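Local coordinates for alpha-catenin-like protein hmp-1 (PDB 5H5M) that links the cadherin-catenin complex of adherens junctions to actin filaments and is required for cell migration and cell shape changes during embryonic body enclosure and elongation, at residues A[58-69]-A[103-114]; A[117-125]-A[281-289]. All blocks are in the same frame, centred on the assembly; numbering follows the deposited sequence.

Interaction 1 (A[58-69]-A[103-114]); sequences RKQKIVAECNNL and RTKDLRRHLRRA
Ile-62, Glu-65 and Leu-107 interlock the two helices, each a knob set in a hole of the facing helix. Ile-62 drops among Leu-107, His-110, Leu-111 and Ala-114; its CD1 lies 3.9 Å from Leu-111 CD2, the two side chains crossing at about a right angle. Leu-107 answers from the other side, lodged among Ile-62, Glu-65, Cys-66 and Leu-69: its CD1 meets Cys-66 SG at 4.0 Å while CD2 reaches Leu-69 CD2. The third knob, Glu-65, fills the hollow between Arg-103, Asp-106, Leu-107 and His-110. Its CG, beside the backbone N (chi1 -80°), abuts the edge of the imidazole, 3.6 Å from His-110 ND1, and a bend at chi2 turns the carboxylate toward Asp-106. A water donates to Glu-65 OE2; its approach to Asp-106 OD1 is too short to be trusted. Asp-106 OD2 is salt-bridged to Arg-109 NH2 at 2.8 Å, whereas Arg-103, paired with Glu-99, stays beyond salt-bridge distance of Glu-65. Over one face of the His-110 ring lies Lys-61 CB, 3.6 Å from the centroid, a CH-pi contact. At the far end the Arg-58 guanidinium lies over Arg-113 CB, the two guanidinium planes 80° apart; Asp-117 pairs with Arg-58 and Asp-239 with Arg-113. Segments 58-69 and 103-114, parts of helices 56-80 and 92-122, run nearly antiparallel (158°), their axes closest at 9.2 Å. Helix 27-49 packs on Ile-62, Cys-66, Leu-107 and Leu-111, helix 6-17 touches Thr-104, and helix 237-260 meets Arg-58 and Arg-113.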
loop_
_atom_site.group_PDB
_atom_site.type_symbol
_atom_site.label_atom_id
_atom_site.label_comp_id
_atom_site.label_asym_id
_atom_site.label_seq_id
_atom_site.Cartn_x
_atom_site.Cartn_y
_atom_site.Cartn_z
ATOM N N ARG A 58 9.577 -8.385 -3.279
ATOM C CA ARG A 58 8.516 -8.289 -4.276
ATOM C C ARG A 58 9.106 -7.895 -5.629
ATOM O O ARG A 58 8.598 -8.282 -6.680
ATOM C CB ARG A 58 7.442 -7.286 -3.840
ATOM C CG ARG A 58 6.140 -7.411 -4.622
ATOM C CD ARG A 58 4.937 -6.973 -3.800
ATOM N NE ARG A 58 4.312 -8.086 -3.092
ATOM C CZ ARG A 58 3.998 -8.075 -1.802
ATOM N NH1 ARG A 58 4.244 -7.004 -1.062
ATOM N NH2 ARG A 58 3.430 -9.138 -1.250
ATOM N N LYS A 59 10.188 -7.126 -5.584
ATOM C CA LYS A 59 10.937 -6.748 -6.775
ATOM C C LYS A 59 11.447 -7.976 -7.529
ATOM O O LYS A 59 11.334 -8.057 -8.749
ATOM C CB LYS A 59 12.108 -5.843 -6.384
ATOM C CG LYS A 59 13.053 -5.476 -7.509
ATOM C CD LYS A 59 14.298 -4.797 -6.947
ATOM C CE LYS A 59 15.180 -4.235 -8.047
ATOM N NZ LYS A 59 15.553 -5.274 -9.046
ATOM N N GLN A 60 11.996 -8.938 -6.796
ATOM C CA GLN A 60 12.574 -10.120 -7.422
ATOM C C GLN A 60 11.505 -11.063 -7.972
ATOM O O GLN A 60 11.739 -11.757 -8.959
ATOM C CB GLN A 60 13.480 -10.864 -6.436
ATOM C CG GLN A 60 14.782 -10.129 -6.076
ATOM C CD GLN A 60 15.577 -9.619 -7.286
ATOM O OE1 GLN A 60 15.432 -10.109 -8.410
ATOM N NE2 GLN A 60 16.429 -8.627 -7.045
ATOM N N LYS A 61 10.334 -11.089 -7.340
ATOM C CA LYS A 61 9.244 -11.922 -7.835
ATOM C C LYS A 61 8.755 -11.405 -9.182
ATOM O O LYS A 61 8.469 -12.185 -10.095
ATOM C CB LYS A 61 8.087 -11.967 -6.835
ATOM C CG LYS A 61 8.372 -12.810 -5.606
ATOM C CD LYS A 61 7.166 -12.880 -4.684
ATOM C CE LYS A 61 7.187 -11.743 -3.677
ATOM N NZ LYS A 61 6.353 -12.022 -2.475
ATOM N N ILE A 62 8.667 -10.084 -9.297
ATOM C CA ILE A 62 8.255 -9.437 -10.534
ATOM C C ILE A 62 9.253 -9.724 -11.653
ATOM O O ILE A 62 8.864 -10.061 -12.772
ATOM C CB ILE A 62 8.106 -7.916 -10.345
ATOM C CG1 ILE A 62 6.961 -7.622 -9.372
ATOM C CG2 ILE A 62 7.867 -7.225 -11.681
ATOM C CD1 ILE A 62 6.765 -6.158 -9.077
ATOM N N VAL A 63 10.539 -9.597 -11.336
ATOM C CA VAL A 63 11.611 -9.886 -12.286
ATOM C C VAL A 63 11.562 -11.339 -12.766
ATOM O O VAL A 63 11.628 -11.610 -13.966
ATOM C CB VAL A 63 12.994 -9.595 -11.665
ATOM C CG1 VAL A 63 14.111 -10.120 -12.553
ATOM C CG2 VAL A 63 13.159 -8.106 -11.426
ATOM N N ALA A 64 11.431 -12.267 -11.822
ATOM C CA ALA A 64 11.386 -13.692 -12.141
ATOM C C ALA A 64 10.187 -14.054 -13.022
ATOM O O ALA A 64 10.324 -14.810 -13.985
ATOM C CB ALA A 64 11.362 -14.512 -10.862
ATOM N N GLU A 65 9.016 -13.513 -12.692
ATOM C CA GLU A 65 7.803 -13.818 -13.441
ATOM C C GLU A 65 7.812 -13.203 -14.835
ATOM O O GLU A 65 7.150 -13.708 -15.740
ATOM C CB GLU A 65 6.563 -13.349 -12.676
ATOM C CG GLU A 65 6.125 -14.303 -11.575
ATOM C CD GLU A 65 5.815 -15.696 -12.096
ATOM O OE1 GLU A 65 5.297 -15.814 -13.226
ATOM O OE2 GLU A 65 6.091 -16.675 -11.372
ATOM N N CYS A 66 8.554 -12.115 -15.009
ATOM C CA CYS A 66 8.718 -11.534 -16.337
ATOM C C CYS A 66 9.504 -12.478 -17.236
ATOM O O CYS A 66 9.167 -12.661 -18.405
ATOM C CB CYS A 66 9.414 -10.175 -16.262
ATOM S SG CYS A 66 8.354 -8.848 -15.673
ATOM N N ASN A 67 10.551 -13.079 -16.678
ATOM C CA ASN A 67 11.361 -14.039 -17.414
ATOM C C ASN A 67 10.571 -15.303 -17.726
ATOM O O ASN A 67 10.720 -15.889 -18.795
ATOM C CB ASN A 67 12.629 -14.385 -16.631
ATOM C CG ASN A 67 13.555 -13.196 -16.469
ATOM O OD1 ASN A 67 13.544 -12.275 -17.284
ATOM N ND2 ASN A 67 14.367 -13.213 -15.416
ATOM N N ASN A 68 9.728 -15.717 -16.784
ATOM C CA ASN A 68 8.870 -16.878 -16.988
ATOM C C ASN A 68 7.826 -16.617 -18.071
ATOM O O ASN A 68 7.523 -17.495 -18.879
ATOM C CB ASN A 68 8.182 -17.280 -15.680
ATOM C CG ASN A 68 9.169 -17.700 -14.599
ATOM O OD1 ASN A 68 10.302 -18.091 -14.888
ATOM N ND2 ASN A 68 8.736 -17.629 -13.345
ATOM N N LEU A 69 7.284 -15.403 -18.080
ATOM C CA LEU A 69 6.303 -15.008 -19.084
ATOM C C LEU A 69 6.911 -15.007 -20.488
ATOM O O LEU A 69 6.275 -15.455 -21.444
ATOM C CB LEU A 69 5.729 -13.631 -18.755
ATOM C CG LEU A 69 4.672 -13.081 -19.714
ATOM C CD1 LEU A 69 3.561 -14.098 -19.942
ATOM C CD2 LEU A 69 4.105 -11.775 -19.178
ATOM N N ARG A 103 1.341 -17.651 -15.818
ATOM C CA ARG A 103 2.441 -16.724 -15.564
ATOM C C ARG A 103 1.928 -15.290 -15.519
ATOM O O ARG A 103 2.340 -14.500 -14.670
ATOM C CB ARG A 103 3.531 -16.862 -16.630
ATOM C CG ARG A 103 4.095 -18.264 -16.756
ATOM C CD ARG A 103 4.777 -18.708 -15.472
ATOM N NE ARG A 103 5.131 -20.124 -15.518
ATOM C CZ ARG A 103 5.868 -20.745 -14.604
ATOM N NH1 ARG A 103 6.342 -20.076 -13.562
ATOM N NH2 ARG A 103 6.134 -22.038 -14.733
ATOM N N THR A 104 1.024 -14.963 -16.436
ATOM C CA THR A 104 0.408 -13.642 -16.472
ATOM C C THR A 104 -0.377 -13.361 -15.190
ATOM O O THR A 104 -0.299 -12.266 -14.632
ATOM C CB THR A 104 -0.533 -13.491 -17.684
ATOM O OG1 THR A 104 0.179 -13.800 -18.888
ATOM C CG2 THR A 104 -1.057 -12.075 -17.772
ATOM N N LYS A 105 -1.123 -14.359 -14.722
ATOM C CA LYS A 105 -1.903 -14.229 -13.496
ATOM C C LYS A 105 -1.008 -13.949 -12.290
ATOM O O LYS A 105 -1.340 -13.122 -11.435
ATOM C CB LYS A 105 -2.729 -15.493 -13.239
ATOM C CG LYS A 105 -3.450 -15.469 -11.898
ATOM C CD LYS A 105 -4.225 -16.744 -11.615
ATOM C CE LYS A 105 -4.819 -16.695 -10.214
ATOM N NZ LYS A 105 -5.640 -17.889 -9.887
ATOM N N ASP A 106 0.125 -14.640 -12.218
ATOM C CA ASP A 106 1.055 -14.441 -11.115
ATOM C C ASP A 106 1.735 -13.080 -11.203
ATOM O O ASP A 106 1.923 -12.403 -10.190
ATOM C CB ASP A 106 2.103 -15.554 -11.084
ATOM C CG ASP A 106 1.532 -16.879 -10.618
ATOM O OD1 ASP A 106 2.017 -17.935 -11.079
ATOM O OD2 ASP A 106 0.595 -16.862 -9.790
ATOM N N LEU A 107 2.103 -12.683 -12.417
ATOM C CA LEU A 107 2.760 -11.400 -12.623
ATOM C C LEU A 107 1.870 -10.248 -12.175
ATOM O O LEU A 107 2.337 -9.319 -11.518
ATOM C CB LEU A 107 3.152 -11.216 -14.088
ATOM C CG LEU A 107 3.805 -9.869 -14.416
ATOM C CD1 LEU A 107 5.084 -9.680 -13.619
ATOM C CD2 LEU A 107 4.082 -9.750 -15.903
ATOM N N ARG A 108 0.586 -10.308 -12.509
ATOM C CA ARG A 108 -0.293 -9.202 -12.159
ATOM C C ARG A 108 -0.569 -9.168 -10.655
ATOM O O ARG A 108 -0.730 -8.090 -10.087
ATOM C CB ARG A 108 -1.601 -9.256 -12.960
ATOM C CG ARG A 108 -2.425 -10.514 -12.814
ATOM C CD ARG A 108 -3.656 -10.432 -13.707
ATOM N NE ARG A 108 -4.521 -9.314 -13.332
ATOM C CZ ARG A 108 -5.262 -8.619 -14.189
ATOM N NH1 ARG A 108 -5.241 -8.916 -15.483
ATOM N NH2 ARG A 108 -6.019 -7.620 -13.753
ATOM N N ARG A 109 -0.597 -10.327 -10.005
ATOM C CA ARG A 109 -0.771 -10.353 -8.555
ATOM C C ARG A 109 0.401 -9.656 -7.877
ATOM O O ARG A 109 0.209 -8.850 -6.967
ATOM C CB ARG A 109 -0.903 -11.782 -8.022
ATOM C CG ARG A 109 -1.205 -11.826 -6.524
ATOM C CD ARG A 109 -1.262 -13.242 -5.968
ATOM N NE ARG A 109 0.034 -13.914 -6.028
ATOM C CZ ARG A 109 0.370 -14.810 -6.951
ATOM N NH1 ARG A 109 1.574 -15.369 -6.928
ATOM N NH2 ARG A 109 -0.500 -15.151 -7.893
ATOM N N HIS A 110 1.612 -9.968 -8.336
ATOM C CA HIS A 110 2.825 -9.328 -7.830
ATOM C C HIS A 110 2.817 -7.813 -8.034
ATOM O O HIS A 110 3.208 -7.057 -7.145
ATOM C CB HIS A 110 4.058 -9.930 -8.505
ATOM C CG HIS A 110 4.355 -11.334 -8.078
ATOM N ND1 HIS A 110 4.865 -12.282 -8.938
ATOM C CD2 HIS A 110 4.223 -11.945 -6.876
ATOM C CE1 HIS A 110 5.028 -13.421 -8.286
ATOM N NE2 HIS A 110 4.648 -13.242 -7.034
ATOM N N LEU A 111 2.369 -7.377 -9.208
ATOM C CA LEU A 111 2.326 -5.956 -9.534
ATOM C C LEU A 111 1.297 -5.228 -8.674
ATOM O O LEU A 111 1.577 -4.149 -8.141
ATOM C CB LEU A 111 2.007 -5.750 -11.018
ATOM C CG LEU A 111 3.037 -6.275 -12.024
ATOM C CD1 LEU A 111 2.430 -6.355 -13.413
ATOM C CD2 LEU A 111 4.290 -5.405 -12.029
ATOM N N ARG A 112 0.108 -5.817 -8.549
ATOM C CA ARG A 112 -0.960 -5.221 -7.755
ATOM C C ARG A 112 -0.499 -5.021 -6.318
ATOM O O ARG A 112 -0.737 -3.973 -5.721
ATOM C CB ARG A 112 -2.228 -6.087 -7.781
ATOM C CG ARG A 112 -2.913 -6.194 -9.141
ATOM C CD ARG A 112 -3.414 -4.851 -9.665
ATOM N NE ARG A 112 -4.835 -4.644 -9.385
ATOM C CZ ARG A 112 -5.300 -3.942 -8.358
ATOM N NH1 ARG A 112 -4.456 -3.369 -7.508
ATOM N NH2 ARG A 112 -6.609 -3.811 -8.179
ATOM N N ARG A 113 0.179 -6.027 -5.775
ATOM C CA ARG A 113 0.599 -5.993 -4.381
ATOM C C ARG A 113 1.821 -5.102 -4.186
ATOM O O ARG A 113 2.102 -4.660 -3.070
ATOM C CB ARG A 113 0.873 -7.411 -3.872
ATOM C CG ARG A 113 -0.399 -8.233 -3.718
ATOM C CD ARG A 113 -0.150 -9.584 -3.072
ATOM N NE ARG A 113 -1.401 -10.320 -2.891
ATOM C CZ ARG A 113 -1.514 -11.453 -2.206
ATOM N NH1 ARG A 113 -0.447 -11.990 -1.629
ATOM N NH2 ARG A 113 -2.694 -12.050 -2.098
ATOM N N ALA A 114 2.540 -4.835 -5.274
ATOM C CA ALA A 114 3.627 -3.866 -5.232
ATOM C C ALA A 114 3.045 -2.471 -5.033
ATOM O O ALA A 114 3.599 -1.649 -4.302
ATOM C CB ALA A 114 4.465 -3.926 -6.507
HETATM O O HOH W 1 4.265 -18.631 -11.704
#

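Interaction 2 (A[117-125]-A[281-289]); sequences DHISDAFLD and GSIRGRALR
The guanidinium of Arg-286 carries Leu-124 CD2 over the centre of one face, 3.6 Å above the plane, and takes Asp-121 at its edge. Arg-286 NH1 donates to Asp-121 OD1 at 2.8 Å, nearly in the guanidinium plane and onto the anti lone pair, while NH2 adds a weak bond to the same oxygen. The planes are 64° apart, and one oxygen takes both N-H groups, while Arg-55 pairs with the other. Ser-120 OG lies at the same edge, 3.1 Å from Arg-286 NH1. Outside partners finish the network: Asp-251 binds Arg-286 NE, and His-247 bonds Ser-120 OG. Together these would hold the group from several directions.

The second guanidinium, that of Arg-289, has a water in its plane at the edge. The water accepts from Arg-289 NE at 2.8 Å and donates to Ile-119 O, tying the arginine to the last turn of the helix; Asp-232 pairs with Arg-289 NH2. A bend at chi2 (-77°) places Arg-289 CD 3.3 Å from Phe-123 O, and chi3 then turns NE back toward the Phe-123 side.

Between the arginines, Gly-285, lacking a side chain, lets Leu-124 O approach to 3.2 Å from its CA, and Leu-124 CD1 reaches Ser-282 CA at 3.9 Å. Phe-123 is where the chain leaves helical geometry. The axes of 117-122 and 281-289 lie 112° apart: the C-terminal end of helix 92-122 meets the crossing helix 276-300, a helix-end junction among the four-helix bundles of the alpha-catenin M domain.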
loop_
_atom_site.group_PDB
_atom_site.type_symbol
_atom_site.label_atom_id
_atom_site.label_comp_id
_atom_site.label_asym_id
_atom_site.label_seq_id
_atom_site.Cartn_x
_atom_site.Cartn_y
_atom_site.Cartn_z
ATOM N N ASP A 117 1.778 -2.286 -1.518
ATOM C CA ASP A 117 2.930 -1.992 -0.660
ATOM C C ASP A 117 3.062 -0.494 -0.409
ATOM O O ASP A 117 3.255 -0.055 0.725
ATOM C CB ASP A 117 4.234 -2.496 -1.281
ATOM C CG ASP A 117 4.492 -3.958 -1.009
ATOM O OD1 ASP A 117 5.119 -4.604 -1.871
ATOM O OD2 ASP A 117 4.083 -4.463 0.058
ATOM N N HIS A 118 2.969 0.273 -1.490
ATOM C CA HIS A 118 3.094 1.720 -1.430
ATOM C C HIS A 118 1.906 2.354 -0.712
ATOM O O HIS A 118 2.082 3.245 0.116
ATOM C CB HIS A 118 3.239 2.294 -2.843
ATOM C CG HIS A 118 4.541 1.949 -3.505
ATOM N ND1 HIS A 118 4.810 0.692 -4.003
ATOM C CD2 HIS A 118 5.645 2.692 -3.737
ATOM C CE1 HIS A 118 6.028 0.679 -4.516
ATOM N NE2 HIS A 118 6.557 1.879 -4.369
ATOM N N ILE A 119 0.702 1.884 -1.028
ATOM C CA ILE A 119 -0.516 2.387 -0.397
ATOM C C ILE A 119 -0.518 2.094 1.100
ATOM O O ILE A 119 -0.929 2.931 1.911
ATOM C CB ILE A 119 -1.776 1.777 -1.043
ATOM C CG1 ILE A 119 -1.871 2.201 -2.512
ATOM C CG2 ILE A 119 -3.033 2.194 -0.290
ATOM C CD1 ILE A 119 -3.101 1.686 -3.223
ATOM N N SER A 120 -0.041 0.905 1.460
ATOM C CA SER A 120 0.046 0.501 2.859
ATOM C C SER A 120 0.945 1.452 3.648
ATOM O O SER A 120 0.571 1.907 4.728
ATOM C CB SER A 120 0.559 -0.939 2.971
ATOM O OG SER A 120 0.658 -1.357 4.323
ATOM N N ASP A 121 2.119 1.760 3.101
ATOM C CA ASP A 121 3.067 2.659 3.759
ATOM C C ASP A 121 2.585 4.109 3.791
ATOM O O ASP A 121 2.611 4.759 4.836
ATOM C CB ASP A 121 4.436 2.608 3.066
ATOM C CG ASP A 121 5.133 1.268 3.235
ATOM O OD1 ASP A 121 4.792 0.527 4.180
ATOM O OD2 ASP A 121 6.033 0.958 2.422
ATOM N N ALA A 122 2.145 4.608 2.642
ATOM C CA ALA A 122 1.900 6.037 2.474
ATOM C C ALA A 122 0.658 6.537 3.206
ATOM O O ALA A 122 0.591 7.704 3.589
ATOM C CB ALA A 122 1.796 6.372 0.993
ATOM N N PHE A 123 -0.317 5.655 3.409
ATOM C CA PHE A 123 -1.611 6.074 3.940
ATOM C C PHE A 123 -1.922 5.499 5.320
ATOM O O PHE A 123 -3.065 5.556 5.773
ATOM C CB PHE A 123 -2.725 5.700 2.954
ATOM C CG PHE A 123 -2.676 6.486 1.672
ATOM C CD1 PHE A 123 -1.820 6.110 0.645
ATOM C CD2 PHE A 123 -3.466 7.613 1.503
ATOM C CE1 PHE A 123 -1.757 6.842 -0.532
ATOM C CE2 PHE A 123 -3.409 8.350 0.328
ATOM C CZ PHE A 123 -2.552 7.965 -0.691
ATOM N N LEU A 124 -0.910 4.962 5.997
ATOM C CA LEU A 124 -1.127 4.418 7.336
ATOM C C LEU A 124 -1.378 5.525 8.358
ATOM O O LEU A 124 -1.932 5.270 9.424
ATOM C CB LEU A 124 0.056 3.537 7.775
ATOM C CG LEU A 124 1.441 4.076 8.156
ATOM C CD1 LEU A 124 1.490 4.592 9.588
ATOM C CD2 LEU A 124 2.480 2.976 7.972
ATOM N N ASP A 125 -0.969 6.749 8.038
ATOM C CA ASP A 125 -1.183 7.877 8.941
ATOM C C ASP A 125 -1.179 9.197 8.182
ATOM O O ASP A 125 -0.139 9.839 8.038
ATOM C CB ASP A 125 -0.118 7.894 10.040
ATOM C CG ASP A 125 -0.421 8.902 11.136
ATOM O OD1 ASP A 125 -1.460 9.593 11.053
ATOM O OD2 ASP A 125 0.375 8.990 12.095
ATOM N N GLY A 281 4.017 2.888 16.049
ATOM C CA GLY A 281 3.282 3.882 15.288
ATOM C C GLY A 281 2.795 3.366 13.945
ATOM O O GLY A 281 1.687 3.691 13.517
ATOM N N SER A 282 3.619 2.561 13.278
ATOM C CA SER A 282 3.250 1.996 11.979
ATOM C C SER A 282 2.192 0.913 12.139
ATOM O O SER A 282 1.210 0.874 11.398
ATOM C CB SER A 282 4.475 1.422 11.259
ATOM O OG SER A 282 5.406 2.437 10.926
ATOM N N ILE A 283 2.407 0.029 13.106
ATOM C CA ILE A 283 1.476 -1.056 13.383
ATOM C C ILE A 283 0.091 -0.515 13.729
ATOM O O ILE A 283 -0.919 -0.996 13.217
ATOM C CB ILE A 283 1.991 -1.945 14.523
ATOM C CG1 ILE A 283 3.244 -2.692 14.064
ATOM C CG2 ILE A 283 0.919 -2.927 14.972
ATOM C CD1 ILE A 283 3.828 -3.622 15.095
ATOM N N ARG A 284 0.049 0.502 14.584
ATOM C CA ARG A 284 -1.218 1.113 14.967
ATOM C C ARG A 284 -1.938 1.692 13.749
ATOM O O ARG A 284 -3.128 1.442 13.544
ATOM C CB ARG A 284 -0.996 2.206 16.016
ATOM C CG ARG A 284 -2.274 2.920 16.422
ATOM C CD ARG A 284 -2.027 4.003 17.463
ATOM N NE ARG A 284 -3.268 4.696 17.803
ATOM C CZ ARG A 284 -4.058 4.364 18.821
ATOM N NH1 ARG A 284 -3.733 3.354 19.617
ATOM N NH2 ARG A 284 -5.171 5.050 19.048
ATOM N N GLY A 285 -1.205 2.457 12.944
ATOM C CA GLY A 285 -1.758 3.079 11.758
ATOM C C GLY A 285 -2.306 2.076 10.758
ATOM O O GLY A 285 -3.414 2.242 10.250
ATOM N N ARG A 286 -1.528 1.035 10.481
ATOM C CA ARG A 286 -1.941 -0.004 9.543
ATOM C C ARG A 286 -3.161 -0.765 10.055
ATOM O O ARG A 286 -4.082 -1.068 9.294
ATOM C CB ARG A 286 -0.795 -0.984 9.285
ATOM C CG ARG A 286 0.433 -0.384 8.613
ATOM C CD ARG A 286 1.378 -1.488 8.158
ATOM N NE ARG A 286 2.783 -1.100 8.235
ATOM C CZ ARG A 286 3.448 -0.484 7.261
ATOM N NH1 ARG A 286 2.835 -0.167 6.126
ATOM N NH2 ARG A 286 4.727 -0.177 7.426
ATOM N N ALA A 287 -3.157 -1.072 11.348
ATOM C CA ALA A 287 -4.256 -1.795 11.975
ATOM C C ALA A 287 -5.556 -1.009 11.874
ATOM O O ALA A 287 -6.617 -1.577 11.615
ATOM C CB ALA A 287 -3.931 -2.101 13.437
ATOM N N LEU A 288 -5.470 0.301 12.076
ATOM C CA LEU A 288 -6.651 1.151 12.005
ATOM C C LEU A 288 -7.139 1.293 10.562
ATOM O O LEU A 288 -8.342 1.405 10.312
ATOM C CB LEU A 288 -6.365 2.522 12.620
ATOM C CG LEU A 288 -6.289 2.525 14.151
ATOM C CD1 LEU A 288 -5.970 3.913 14.701
ATOM C CD2 LEU A 288 -7.586 1.993 14.748
ATOM N N ARG A 289 -6.205 1.284 9.615
ATOM C CA ARG A 289 -6.562 1.292 8.199
ATOM C C ARG A 289 -7.318 0.015 7.830
ATOM O O ARG A 289 -8.296 0.058 7.084
ATOM C CB ARG A 289 -5.314 1.449 7.329
ATOM C CG ARG A 289 -4.838 2.884 7.194
ATOM C CD ARG A 289 -5.719 3.657 6.214
ATOM N NE ARG A 289 -5.450 3.261 4.833
ATOM C CZ ARG A 289 -6.367 3.207 3.871
ATOM N NH1 ARG A 289 -7.632 3.516 4.127
ATOM N NH2 ARG A 289 -6.017 2.829 2.650
HETATM O O HOH W 2 -3.065 2.404 3.725
#

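How the interactions relate
Helix 92-122 serves both interactions in series: its middle packs along helix 56-80 in interaction 1, and its C-terminal end meets helix 276-300 in interaction 2. Both contacts are partly buried, but interaction 2 lies nearer the middle of the chain, its centre about 8 Å from the chain's centre against about 17 Å. The chemistry differs: interaction 1, burying 791 Å² along a near-antiparallel helix pair, is an apolar seam flanked by polar and charged side chains, with no direct hydrogen bond between its segments; interaction 2, though nearer the centre, buries 386 Å² at a steep crossing and rests on arginines and acids. A salt bridge, Arg-58 NH1 to Asp-117 OD1 at 2.7 Å, joins the two.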